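Local coordinates for diaminobutyrate-pyruvate transaminase and L-2,4-diaminobutyrate decarboxylase (Vibrio parahaemolyticus, PDB 2QMA), which probably decarboxylates L-2,4-diaminobutyrate with the help of pyridoxal 5'-phosphate in this C-terminal domain of a longer chain that also carries an aminotransferase domain, at residues T168-R179 and T214-L224; A266-I274 and A420-L428. All blocks are in the same frame, centred on the assembly; numbering follows the deposited sequence. Where two conformers were deposited one is given.

After the N-terminal helices, strand 160-164 leads into helix 167-187; the chain then runs through strand 203-208 and returns as helix 214-221 to lie on the earlier helix: contact 1 closes this short loop of 34 intervening residues. Strand 229-232 and strand 258-265 follow, and the turn 266-274 leaves the latter. Its partner, 420-428, arrives 145 residues later and runs into strand 426-431 of the antiparallel sheet. The two loops therefore come in series, neither nested nor crossed. Contact 1 joins two helices that accompany the seven-stranded sheet, whereas contact 2 ties that sheet to the four-stranded one. Their centres lie about 24 Å apart.

Contact 1 (T168-R179 and T214-L224); sequences TQSNQMGLMLAR and TVQKSASWMGL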
loop_
_atom_site.group_PDB
_atom_site.type_symbol
_atom_site.label_atom_id
_atom_site.label_comp_id
_atom_site.label_asym_id
_atom_site.label_seq_id
_atom_site.Cartn_x
_atom_site.Cartn_y
_atom_site.Cartn_z
ATOM N N THR A 168 -8.161 5.136 3.218
ATOM C CA THR A 168 -8.438 4.330 4.429
ATOM C C THR A 168 -7.302 4.465 5.426
ATOM O O THR A 168 -7.524 4.759 6.601
ATOM C CB THR A 168 -8.648 2.836 4.073
ATOM O OG1 THR A 168 -9.876 2.715 3.340
ATOM C CG2 THR A 168 -8.733 2.007 5.282
ATOM N N GLN A 169 -6.081 4.262 4.939
ATOM C CA GLN A 169 -4.938 4.357 5.812
ATOM C C GLN A 169 -4.788 5.798 6.315
ATOM O O GLN A 169 -4.358 6.037 7.464
ATOM C CB GLN A 169 -3.678 3.849 5.098
ATOM C CG GLN A 169 -2.374 4.086 5.846
ATOM C CD GLN A 169 -1.236 3.332 5.193
ATOM O OE1 GLN A 169 -0.505 3.885 4.381
ATOM N NE2 GLN A 169 -1.121 2.036 5.500
ATOM N N SER A 170 -5.088 6.768 5.450
ATOM C CA SER A 170 -4.964 8.152 5.863
ATOM C C SER A 170 -5.982 8.478 6.956
ATOM O O SER A 170 -5.600 9.058 7.970
ATOM C CB SER A 170 -5.073 9.130 4.691
ATOM O OG SER A 170 -3.967 8.966 3.786
ATOM N N ASN A 171 -7.247 8.087 6.761
ATOM C CA ASN A 171 -8.262 8.237 7.823
ATOM C C ASN A 171 -7.872 7.630 9.159
ATOM O O ASN A 171 -7.951 8.283 10.178
ATOM C CB ASN A 171 -9.626 7.714 7.380
ATOM C CG ASN A 171 -10.341 8.674 6.475
ATOM O OD1 ASN A 171 -9.928 9.834 6.299
ATOM N ND2 ASN A 171 -11.447 8.211 5.890
ATOM N N GLN A 172 -7.391 6.390 9.114
ATOM C CA GLN A 172 -7.010 5.664 10.292
ATOM C C GLN A 172 -5.843 6.398 10.974
ATOM O O GLN A 172 -5.858 6.579 12.174
ATOM C CB GLN A 172 -6.676 4.208 9.892
ATOM C CG GLN A 172 -5.739 3.446 10.844
ATOM C CD GLN A 172 -5.275 2.159 10.215
ATOM O OE1 GLN A 172 -5.523 1.916 9.025
ATOM N NE2 GLN A 172 -4.574 1.324 10.998
HETATM N N MSE A 173 -4.892 6.882 10.189
HETATM C CA MSE A 173 -3.739 7.548 10.773
HETATM C C MSE A 173 -4.108 8.901 11.376
HETATM O O MSE A 173 -3.690 9.195 12.465
HETATM C CB MSE A 173 -2.629 7.685 9.758
HETATM C CG MSE A 173 -1.782 6.444 9.697
HETATM SE SE MSE A 173 -0.443 6.651 8.397
HETATM C CE MSE A 173 -0.007 8.559 8.572
ATOM N N GLY A 174 -4.916 9.700 10.669
ATOM C CA GLY A 174 -5.372 11.003 11.196
ATOM C C GLY A 174 -6.070 10.801 12.542
ATOM O O GLY A 174 -5.787 11.506 13.517
ATOM N N LEU A 175 -6.971 9.833 12.611
ATOM C CA LEU A 175 -7.721 9.594 13.839
ATOM C C LEU A 175 -6.903 8.924 14.935
ATOM O O LEU A 175 -7.144 9.172 16.121
ATOM C CB LEU A 175 -8.992 8.790 13.543
ATOM C CG LEU A 175 -10.019 9.552 12.686
ATOM C CD1 LEU A 175 -11.100 8.596 12.194
ATOM C CD2 LEU A 175 -10.666 10.705 13.425
HETATM N N MSE A 176 -5.966 8.059 14.563
HETATM C CA MSE A 176 -5.017 7.537 15.561
HETATM C C MSE A 176 -4.158 8.669 16.142
HETATM O O MSE A 176 -3.901 8.701 17.341
HETATM C CB MSE A 176 -4.056 6.501 14.976
HETATM C CG MSE A 176 -3.336 5.746 16.087
HETATM SE SE MSE A 176 -2.115 4.517 15.251
HETATM C CE MSE A 176 -3.518 3.608 14.321
ATOM N N LEU A 177 -3.694 9.594 15.302
ATOM C CA LEU A 177 -2.942 10.759 15.853
ATOM C C LEU A 177 -3.824 11.502 16.845
ATOM O O LEU A 177 -3.374 11.874 17.925
ATOM C CB LEU A 177 -2.408 11.717 14.778
ATOM C CG LEU A 177 -1.299 11.088 13.920
ATOM C CD1 LEU A 177 -1.010 12.040 12.747
ATOM C CD2 LEU A 177 -0.061 10.777 14.750
ATOM N N ALA A 178 -5.093 11.667 16.492
ATOM C CA ALA A 178 -6.044 12.379 17.382
ATOM C C ALA A 178 -6.193 11.650 18.717
ATOM O O ALA A 178 -6.238 12.283 19.744
ATOM C CB ALA A 178 -7.395 12.539 16.700
ATOM N N ARG A 179 -6.286 10.329 18.644
ATOM C CA ARG A 179 -6.429 9.465 19.805
ATOM C C ARG A 179 -5.239 9.690 20.763
ATOM O O ARG A 179 -5.448 9.981 21.930
ATOM C CB ARG A 179 -6.562 7.986 19.364
ATOM C CG ARG A 179 -6.600 7.015 20.564
ATOM C CD ARG A 179 -6.180 5.580 20.096
ATOM N NE ARG A 179 -4.740 5.471 19.787
ATOM C CZ ARG A 179 -4.117 4.357 19.394
ATOM N NH1 ARG A 179 -4.797 3.195 19.273
ATOM N NH2 ARG A 179 -2.793 4.366 19.157
ATOM N N THR A 214 -14.898 4.087 7.006
ATOM C CA THR A 214 -13.568 3.928 7.584
ATOM C C THR A 214 -13.438 4.732 8.899
ATOM O O THR A 214 -12.423 4.597 9.588
ATOM C CB THR A 214 -12.375 4.254 6.621
ATOM O OG1 THR A 214 -12.548 5.548 6.018
ATOM C CG2 THR A 214 -12.232 3.175 5.521
ATOM N N VAL A 215 -14.434 5.549 9.256
ATOM C CA VAL A 215 -14.425 6.178 10.617
ATOM C C VAL A 215 -14.715 5.120 11.688
ATOM O O VAL A 215 -13.973 4.981 12.641
ATOM C CB VAL A 215 -15.373 7.434 10.798
ATOM C CG1 VAL A 215 -15.308 7.985 12.239
ATOM C CG2 VAL A 215 -15.024 8.550 9.817
ATOM N N GLN A 216 -15.826 4.401 11.535
ATOM C CA GLN A 216 -16.157 3.290 12.418
ATOM C C GLN A 216 -15.029 2.235 12.362
ATOM O O GLN A 216 -14.584 1.745 13.390
ATOM C CB GLN A 216 -17.475 2.670 11.962
ATOM C CG GLN A 216 -18.666 3.563 12.230
ATOM C CD GLN A 216 -18.935 4.705 11.203
ATOM O OE1 GLN A 216 -18.097 5.100 10.382
ATOM N NE2 GLN A 216 -20.143 5.229 11.270
ATOM N N LYS A 217 -14.552 1.919 11.151
ATOM C CA LYS A 217 -13.544 0.845 10.997
ATOM C C LYS A 217 -12.242 1.310 11.650
ATOM O O LYS A 217 -11.545 0.523 12.286
ATOM C CB LYS A 217 -13.294 0.498 9.526
ATOM C CG LYS A 217 -14.500 -0.105 8.828
ATOM C CD LYS A 217 -14.158 -0.546 7.415
ATOM C CE LYS A 217 -14.213 -2.059 7.286
ATOM N NZ LYS A 217 -14.288 -2.478 5.831
ATOM N N SER A 218 -11.954 2.599 11.523
ATOM C CA SER A 218 -10.762 3.185 12.139
ATOM C C SER A 218 -10.874 3.065 13.647
ATOM O O SER A 218 -9.941 2.639 14.313
ATOM C CB SER A 218 -10.615 4.657 11.724
ATOM O OG SER A 218 -10.080 4.686 10.410
ATOM N N ALA A 219 -12.045 3.404 14.185
ATOM C CA ALA A 219 -12.250 3.306 15.628
ATOM C C ALA A 219 -12.067 1.870 16.142
ATOM O O ALA A 219 -11.467 1.647 17.208
ATOM C CB ALA A 219 -13.637 3.895 16.038
ATOM N N SER A 220 -12.604 0.897 15.410
ATOM C CA SER A 220 -12.456 -0.529 15.755
ATOM C C SER A 220 -10.963 -0.957 15.729
ATOM O O SER A 220 -10.475 -1.644 16.611
ATOM C CB SER A 220 -13.281 -1.368 14.786
ATOM O OG SER A 220 -14.650 -1.042 14.988
ATOM N N TRP A 221 -10.242 -0.515 14.707
ATOM C CA TRP A 221 -8.854 -0.901 14.606
ATOM C C TRP A 221 -8.018 -0.361 15.771
ATOM O O TRP A 221 -7.205 -1.103 16.338
ATOM C CB TRP A 221 -8.267 -0.468 13.257
ATOM C CG TRP A 221 -8.911 -1.164 12.054
ATOM C CD1 TRP A 221 -9.498 -2.411 12.015
ATOM C CD2 TRP A 221 -8.998 -0.645 10.713
ATOM N NE1 TRP A 221 -9.937 -2.699 10.727
ATOM C CE2 TRP A 221 -9.647 -1.629 9.916
ATOM C CE3 TRP A 221 -8.597 0.574 10.107
ATOM C CZ2 TRP A 221 -9.907 -1.432 8.541
ATOM C CZ3 TRP A 221 -8.856 0.768 8.745
ATOM C CH2 TRP A 221 -9.506 -0.235 7.979
HETATM N N MSE A 222 -8.245 0.895 16.142
HETATM C CA MSE A 222 -7.388 1.548 17.131
HETATM C C MSE A 222 -7.819 1.293 18.583
HETATM O O MSE A 222 -7.218 1.857 19.510
HETATM C CB MSE A 222 -7.274 3.045 16.805
HETATM C CG MSE A 222 -8.474 3.827 17.211
HETATM SE SE MSE A 222 -8.425 5.701 16.648
HETATM C CE MSE A 222 -8.172 5.491 14.832
ATOM N N GLY A 223 -8.832 0.436 18.789
ATOM C CA GLY A 223 -9.167 -0.050 20.129
ATOM C C GLY A 223 -10.368 0.655 20.795
ATOM O O GLY A 223 -10.692 0.334 21.932
ATOM N N LEU A 224 -11.025 1.588 20.101
ATOM C CA LEU A 224 -12.123 2.347 20.700
ATOM C C LEU A 224 -13.477 1.723 20.434
ATOM O O LEU A 224 -14.414 1.910 21.240
ATOM C CB LEU A 224 -12.133 3.812 20.217
ATOM C CG LEU A 224 -10.802 4.558 20.506
ATOM C CD1 LEU A 224 -10.822 5.990 19.864
ATOM C CD2 LEU A 224 -10.549 4.607 22.002
#
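Met222, a selenomethionine, is the bump that fills the groove along helix 168-179. Its CG sits between backbone N and carbonyl carbon (chi1 78°), and a bend at chi3 lays the methyl CE into the hollow between Leu175 and Met176, 3.6 Å from Leu175 CB and 3.4 Å from Met176 N. Arg179 slides past it in the opposite direction; NH1 then donates to Met222 O at 2.8 Å, lying in the carbonyl plane on a lone pair, while the oxygen sits at the guanidinium edge. Met176 CG of the same helix lies over the rim of one face of that group. The same NH1 also reaches Trp221 O of the second subunit.

A turn back, the helices come closest where the small Ser218 faces Gln172: their CA atoms are 4.9 Å apart, and Ser218 OG rests 3.2 Å from Gln172 CA. Leu175 CD1 fills in beside Ser218 CB and Val215 CG1. On the other flank the extended Gln172 side chain brings OE1 3.5 Å from Trp221 CE3, amide and ring planes neither stacked nor perpendicular, and Thr168 CG2 butts against the ring edge in plane.

At the N-terminal end, Asn171 ND2 gives Thr214 OG1 a nearly straight bond of 2.9 Å (167°), in the amide plane. Asn171 OD1 turns to His292 and Ser320, and ND2 also meets Asp294.

Gly223, with positive phi, ends helix 214-221 in a Schellman motif and leaves Met222 O facing Arg179. The two helices, crossing at -56°, belong to the large PLP-binding domain of a fold-type I decarboxylase, with Thr168 near Lys325, the predicted cofactor lysine, and the flank of Gln172, Met176, Arg179 and Trp221 at the dimer interface.

Contact 2 (A266-I274 and A420-L428); sequences AGTTDHGAI and AEPSLSTVL
Thr426 drives its side chain into the turn at Asp270 and His271. From CB, 3.1 Å from Asp270 O, the branches part: OG1 takes the position between backbone N and carbonyl carbon (chi1 67°) and donates to Asp270 O at 2.6 Å, tilted 31° from the carbonyl plane, while CG2 packs 3.5 Å from Asp270 O and near Thr269 O. Thr426 OG1 also lies 3.2 Å from His271 O. The Asp270 carboxylate forms a salt bridge with Lys469 and a hydrogen bond with Thr460.

Beyond it, Leu428 CD1 sits over the centre of one face of the His271 imidazole, 3.7 Å from the ring centroid, a CH-pi contact. Ala420 CB approaches the same ring near CE1.

The turn follows strand 258-265 of the large seven-stranded sheet, and strand 426-431 belongs to the small C-terminal antiparallel sheet, so the contact bridges the two domains of a fold-type I PLP enzyme, with Thr269 near the predicted cofactor lysine, Lys325.

A water extends the junction: it donates to His271 O and Thr426 O and accepts from Ser423 N at 2.8 Å. Gly272 lets Leu424 come close, Leu424 CB lying 3.4 Å from Gly272 O, a buried carbonyl oxygen with no hydrogen-bond partner in the model. Further on, Leu424 CD1 lies 4.3 Å from Ile274 CD1 and packs against Gly267 CA.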
loop_
_atom_site.group_PDB
_atom_site.type_symbol
_atom_site.label_atom_id
_atom_site.label_comp_id
_atom_site.label_asym_id
_atom_site.label_seq_id
_atom_site.Cartn_x
_atom_site.Cartn_y
_atom_site.Cartn_z
ATOM N N ALA A 266 -15.094 16.185 2.971
ATOM C CA ALA A 266 -15.064 17.026 1.779
ATOM C C ALA A 266 -15.289 16.135 0.570
ATOM O O ALA A 266 -14.341 15.687 -0.071
ATOM C CB ALA A 266 -13.706 17.887 1.664
ATOM N N GLY A 267 -16.553 15.821 0.334
ATOM C CA GLY A 267 -16.973 14.968 -0.783
ATOM C C GLY A 267 -17.444 13.602 -0.278
ATOM O O GLY A 267 -16.668 12.658 -0.273
ATOM N N THR A 268 -18.708 13.492 0.149
ATOM C CA THR A 268 -19.260 12.199 0.600
ATOM C C THR A 268 -19.362 11.221 -0.607
ATOM O O THR A 268 -19.340 11.671 -1.780
ATOM C CB THR A 268 -20.658 12.391 1.220
ATOM O OG1 THR A 268 -21.575 12.883 0.226
ATOM C CG2 THR A 268 -20.608 13.378 2.405
ATOM N N THR A 269 -19.442 9.909 -0.326
ATOM C CA THR A 269 -19.297 8.887 -1.393
ATOM C C THR A 269 -20.443 8.932 -2.404
ATOM O O THR A 269 -20.193 8.874 -3.614
ATOM C CB THR A 269 -19.095 7.441 -0.817
ATOM O OG1 THR A 269 -17.889 7.409 -0.057
ATOM C CG2 THR A 269 -19.000 6.374 -1.944
ATOM N N ASP A 270 -21.678 9.076 -1.914
ATOM C CA ASP A 270 -22.855 9.080 -2.774
ATOM C C ASP A 270 -23.268 10.450 -3.325
ATOM O O ASP A 270 -23.529 10.574 -4.546
ATOM C CB ASP A 270 -24.045 8.410 -2.070
ATOM C CG ASP A 270 -23.828 6.902 -1.835
ATOM O OD1 ASP A 270 -23.098 6.218 -2.623
ATOM O OD2 ASP A 270 -24.397 6.390 -0.844
ATOM N N HIS A 271 -23.348 11.453 -2.439
ATOM C CA HIS A 271 -23.780 12.795 -2.813
ATOM C C HIS A 271 -22.664 13.694 -3.331
ATOM O O HIS A 271 -22.912 14.627 -4.097
ATOM C CB HIS A 271 -24.523 13.481 -1.640
ATOM C CG HIS A 271 -25.855 12.853 -1.344
ATOM N ND1 HIS A 271 -27.044 13.357 -1.833
ATOM C CD2 HIS A 271 -26.182 11.750 -0.639
ATOM C CE1 HIS A 271 -28.044 12.593 -1.440
ATOM N NE2 HIS A 271 -27.551 11.612 -0.714
ATOM N N GLY A 272 -21.432 13.463 -2.892
ATOM C CA GLY A 272 -20.392 14.451 -3.167
ATOM C C GLY A 272 -20.538 15.719 -2.336
ATOM O O GLY A 272 -19.957 16.731 -2.655
ATOM N N ALA A 273 -21.344 15.665 -1.274
ATOM C CA ALA A 273 -21.549 16.800 -0.373
ATOM C C ALA A 273 -20.242 17.152 0.382
ATOM O O ALA A 273 -19.442 16.258 0.721
ATOM C CB ALA A 273 -22.662 16.444 0.640
ATOM N N ILE A 274 -20.067 18.448 0.627
ATOM C CA ILE A 274 -18.922 18.989 1.361
ATOM C C ILE A 274 -19.444 19.644 2.647
ATOM O O ILE A 274 -20.170 20.652 2.604
ATOM C CB ILE A 274 -18.035 19.938 0.483
ATOM C CG1 ILE A 274 -17.612 19.214 -0.806
ATOM C CG2 ILE A 274 -16.786 20.399 1.314
ATOM C CD1 ILE A 274 -16.699 20.070 -1.776
ATOM N N ALA A 420 -31.576 13.365 -6.350
ATOM C CA ALA A 420 -30.863 14.404 -5.583
ATOM C C ALA A 420 -30.288 15.457 -6.516
ATOM O O ALA A 420 -30.002 15.186 -7.694
ATOM C CB ALA A 420 -29.744 13.787 -4.717
ATOM N N GLU A 421 -30.144 16.676 -6.008
ATOM C CA GLU A 421 -29.496 17.703 -6.792
ATOM C C GLU A 421 -28.024 17.473 -6.537
ATOM O O GLU A 421 -27.629 17.300 -5.372
ATOM C CB GLU A 421 -29.945 19.111 -6.357
ATOM C CG GLU A 421 -31.413 19.467 -6.689
ATOM C CD GLU A 421 -31.787 19.329 -8.164
ATOM O OE1 GLU A 421 -30.903 19.490 -9.050
ATOM O OE2 GLU A 421 -32.983 19.040 -8.436
ATOM N N PRO A 422 -27.193 17.450 -7.610
ATOM C CA PRO A 422 -25.781 17.091 -7.405
ATOM C C PRO A 422 -25.005 18.139 -6.622
ATOM O O PRO A 422 -25.354 19.312 -6.670
ATOM C CB PRO A 422 -25.216 17.010 -8.833
ATOM C CG PRO A 422 -26.397 16.971 -9.743
ATOM C CD PRO A 422 -27.495 17.704 -9.030
ATOM N N SER A 423 -23.941 17.710 -5.945
ATOM C CA SER A 423 -23.074 18.608 -5.168
ATOM C C SER A 423 -21.638 18.557 -5.657
ATOM O O SER A 423 -20.841 19.468 -5.425
ATOM C CB SER A 423 -23.148 18.256 -3.682
ATOM O OG SER A 423 -24.510 18.369 -3.235
ATOM N N LEU A 424 -21.291 17.500 -6.371
ATOM C CA LEU A 424 -19.931 17.400 -6.883
ATOM C C LEU A 424 -19.987 16.776 -8.272
ATOM O O LEU A 424 -20.412 17.441 -9.226
ATOM C CB LEU A 424 -19.011 16.631 -5.913
ATOM C CG LEU A 424 -17.586 17.205 -5.766
ATOM C CD1 LEU A 424 -16.972 16.753 -4.473
ATOM C CD2 LEU A 424 -16.695 16.787 -6.962
ATOM N N SER A 425 -19.564 15.528 -8.393
ATOM C CA SER A 425 -19.639 14.863 -9.714
ATOM C C SER A 425 -20.450 13.565 -9.717
ATOM O O SER A 425 -20.320 12.737 -10.660
ATOM C CB SER A 425 -18.238 14.681 -10.320
ATOM O OG SER A 425 -17.512 13.613 -9.724
ATOM N N THR A 426 -21.293 13.382 -8.688
ATOM C CA THR A 426 -22.206 12.235 -8.664
ATOM C C THR A 426 -23.632 12.634 -9.094
ATOM O O THR A 426 -24.080 13.791 -8.897
ATOM C CB THR A 426 -22.271 11.492 -7.264
ATOM O OG1 THR A 426 -22.864 12.352 -6.277
ATOM C CG2 THR A 426 -20.894 11.038 -6.797
ATOM N N VAL A 427 -24.351 11.663 -9.660
ATOM C CA VAL A 427 -25.746 11.862 -9.987
ATOM C C VAL A 427 -26.537 10.663 -9.457
ATOM O O VAL A 427 -26.173 9.533 -9.700
ATOM C CB VAL A 427 -25.948 12.034 -11.510
ATOM C CG1 VAL A 427 -27.445 12.141 -11.870
ATOM C CG2 VAL A 427 -25.217 13.268 -12.003
ATOM N N LEU A 428 -27.633 10.948 -8.756
ATOM C CA LEU A 428 -28.459 9.941 -8.117
ATOM C C LEU A 428 -29.857 9.967 -8.721
ATOM O O LEU A 428 -30.538 11.003 -8.731
ATOM C CB LEU A 428 -28.495 10.154 -6.585
ATOM C CG LEU A 428 -27.151 10.085 -5.840
ATOM C CD1 LEU A 428 -27.256 10.466 -4.362
ATOM C CD2 LEU A 428 -26.458 8.699 -5.963
HETATM O O HOH W 1 -23.064 15.245 -6.912
HETATM O O HOH W 2 -25.727 15.154 -4.487
#